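Local coordinates for delta-like protein (Rattus norvegicus, PDB 4XL1) that probably binds and activates Notch receptors as a membrane-anchored ligand of the Delta/Serrate family, working through its C2-like and DSL regions, at residues L83-T86 and W87-T90. The protein carries 3 engineered substitutions. Numbering follows the deposited sequence.
Sequences LNFT and WPGT. Engineered in segment 83-86: L83 (natural residue Phe). With NAG (2-acetamido-2-deoxy-beta-D-glucopyranose), chain O.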
loop_
_atom_site.group_PDB
_atom_site.type_symbol
_atom_site.label_atom_id
_atom_site.label_comp_id
_atom_site.label_asym_id
_atom_site.label_seq_id
_atom_site.Cartn_x
_atom_site.Cartn_y
_atom_site.Cartn_z
ATOM N N LEU B 83 0.982 1.455 3.732
ATOM C CA LEU B 83 -0.318 1.243 3.102
ATOM C C LEU B 83 -1.198 0.172 3.760
ATOM O O LEU B 83 -0.746 -0.933 4.052
ATOM C CB LEU B 83 -0.109 0.901 1.622
ATOM C CG LEU B 83 0.872 1.815 0.876
ATOM C CD1 LEU B 83 1.201 1.271 -0.507
ATOM C CD2 LEU B 83 0.321 3.229 0.778
ATOM N N ASN B 84 -2.462 0.532 3.983
ATOM C CA ASN B 84 -3.484 -0.353 4.555
ATOM C C ASN B 84 -4.052 -1.391 3.593
ATOM O O ASN B 84 -4.971 -2.131 3.946
ATOM C CB ASN B 84 -4.672 0.484 5.053
ATOM C CG ASN B 84 -4.725 0.637 6.558
ATOM O OD1 ASN B 84 -3.900 1.304 7.184
ATOM N ND2 ASN B 84 -5.753 0.017 7.140
ATOM N N PHE B 85 -3.512 -1.443 2.384
ATOM C CA PHE B 85 -4.067 -2.291 1.336
ATOM C C PHE B 85 -2.996 -2.870 0.421
ATOM O O PHE B 85 -1.855 -2.411 0.428
ATOM C CB PHE B 85 -5.060 -1.480 0.510
ATOM C CG PHE B 85 -4.526 -0.142 0.102
ATOM C CD1 PHE B 85 -3.829 0.002 -1.083
ATOM C CD2 PHE B 85 -4.681 0.964 0.923
ATOM C CE1 PHE B 85 -3.315 1.225 -1.455
ATOM C CE2 PHE B 85 -4.167 2.190 0.557
ATOM C CZ PHE B 85 -3.483 2.318 -0.633
ATOM N N THR B 86 -3.365 -3.879 -0.364
ATOM C CA THR B 86 -2.474 -4.373 -1.405
ATOM C C THR B 86 -2.357 -3.288 -2.475
ATOM O O THR B 86 -3.349 -2.640 -2.810
ATOM C CB THR B 86 -2.998 -5.681 -2.033
ATOM O OG1 THR B 86 -3.278 -6.634 -0.999
ATOM C CG2 THR B 86 -1.978 -6.268 -3.000
ATOM N N TRP B 87 -1.154 -3.090 -3.011
ATOM C CA TRP B 87 -0.909 -2.015 -3.971
ATOM C C TRP B 87 -1.699 -2.246 -5.256
ATOM O O TRP B 87 -1.539 -3.275 -5.912
ATOM C CB TRP B 87 0.586 -1.887 -4.277
ATOM C CG TRP B 87 0.915 -0.852 -5.324
ATOM C CD1 TRP B 87 1.322 -1.087 -6.606
ATOM C CD2 TRP B 87 0.879 0.576 -5.172
ATOM N NE1 TRP B 87 1.533 0.103 -7.262
ATOM C CE2 TRP B 87 1.268 1.138 -6.404
ATOM C CE3 TRP B 87 0.551 1.431 -4.115
ATOM C CZ2 TRP B 87 1.339 2.516 -6.610
ATOM C CZ3 TRP B 87 0.623 2.800 -4.321
ATOM C CH2 TRP B 87 1.015 3.328 -5.558
ATOM N N PRO B 88 -2.562 -1.284 -5.617
ATOM C CA PRO B 88 -3.455 -1.395 -6.777
ATOM C C PRO B 88 -2.717 -1.462 -8.113
ATOM O O PRO B 88 -3.243 -2.031 -9.069
ATOM C CB PRO B 88 -4.293 -0.111 -6.698
ATOM C CG PRO B 88 -4.183 0.339 -5.282
ATOM C CD PRO B 88 -2.808 -0.052 -4.849
ATOM N N GLY B 89 -1.517 -0.896 -8.175
ATOM C CA GLY B 89 -0.742 -0.900 -9.402
ATOM C C GLY B 89 -0.780 0.443 -10.104
ATOM O O GLY B 89 0.094 0.752 -10.914
ATOM N N THR B 90 -1.794 1.246 -9.792
ATOM C CA THR B 90 -1.876 2.612 -10.304
ATOM C C THR B 90 -2.149 3.590 -9.168
ATOM O O THR B 90 -2.581 3.195 -8.084
ATOM C CB THR B 90 -2.970 2.764 -11.381
ATOM O OG1 THR B 90 -4.246 2.412 -10.832
ATOM C CG2 THR B 90 -2.667 1.882 -12.586
HETATM C C1 NAG O . -6.135 -0.064 8.518
HETATM C C2 NAG O . -7.666 -0.038 8.595
HETATM C C3 NAG O . -8.131 -0.345 10.012
HETATM C C4 NAG O . -7.570 -1.687 10.453
HETATM C C5 NAG O . -6.049 -1.642 10.371
HETATM C C6 NAG O . -5.401 -2.965 10.706
HETATM C C7 NAG O . -9.347 1.319 7.440
HETATM C C8 NAG O . -9.775 2.703 7.051
HETATM N N2 NAG O . -8.211 1.231 8.140
HETATM O O3 NAG O . -9.553 -0.363 10.063
HETATM O O4 NAG O . -7.980 -1.989 11.782
HETATM O O5 NAG O . -5.644 -1.316 9.031
HETATM O O6 NAG O . -4.638 -3.455 9.612
HETATM O O7 NAG O . -10.000 0.327 7.132
#
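Chi1 of W87 is 177°, which sets CG anti to the backbone N and carries the indole back over the chain that follows, while the engineered L83 sends CD1 to the benzo part of that indole. The loop N84-G89 joins strands 79-83 and 90-99 of the C2-like β-sandwich, with L83 and T90 at its ends, and crosses from one sheet to the other. L83 CD1 lies 3.7 Å from W87 CE3, an oblique apolar contact. One face of the indole is lined by its own chain: P88 CD sits 3.4 Å above the ring plane and G89 N 3.2 Å above it, both displaced toward the rim. Rotation of the indole is further fixed at the pyrrole nitrogen, where NE1 is hydrogen-bonded to the carbonyl O of L125, and F6 of strand 4-14 also packs against it.

F85 enters the same cluster with CG between its backbone N and carbonyl carbon (chi1 47°). This turns the phenyl back under L83, whose CB stands 4.3 Å above the ring centre, and presents the ring edge to proline: F85 CE1 meets P88 CD at 3.7 Å, the two side chains crossing at about a right angle. F52 touches both F85 and P88. T86 faces another way; its OG1 is hydrogen-bonded to an acidic side chain of the chain of another protein, so this loop contributes to that interface, which is consistent with receptor recognition by the C2-like domain. N84 bears an N-linked glycan, its ND2 bonded covalently to C1 of the N-acetylglucosamine at 1.4 Å.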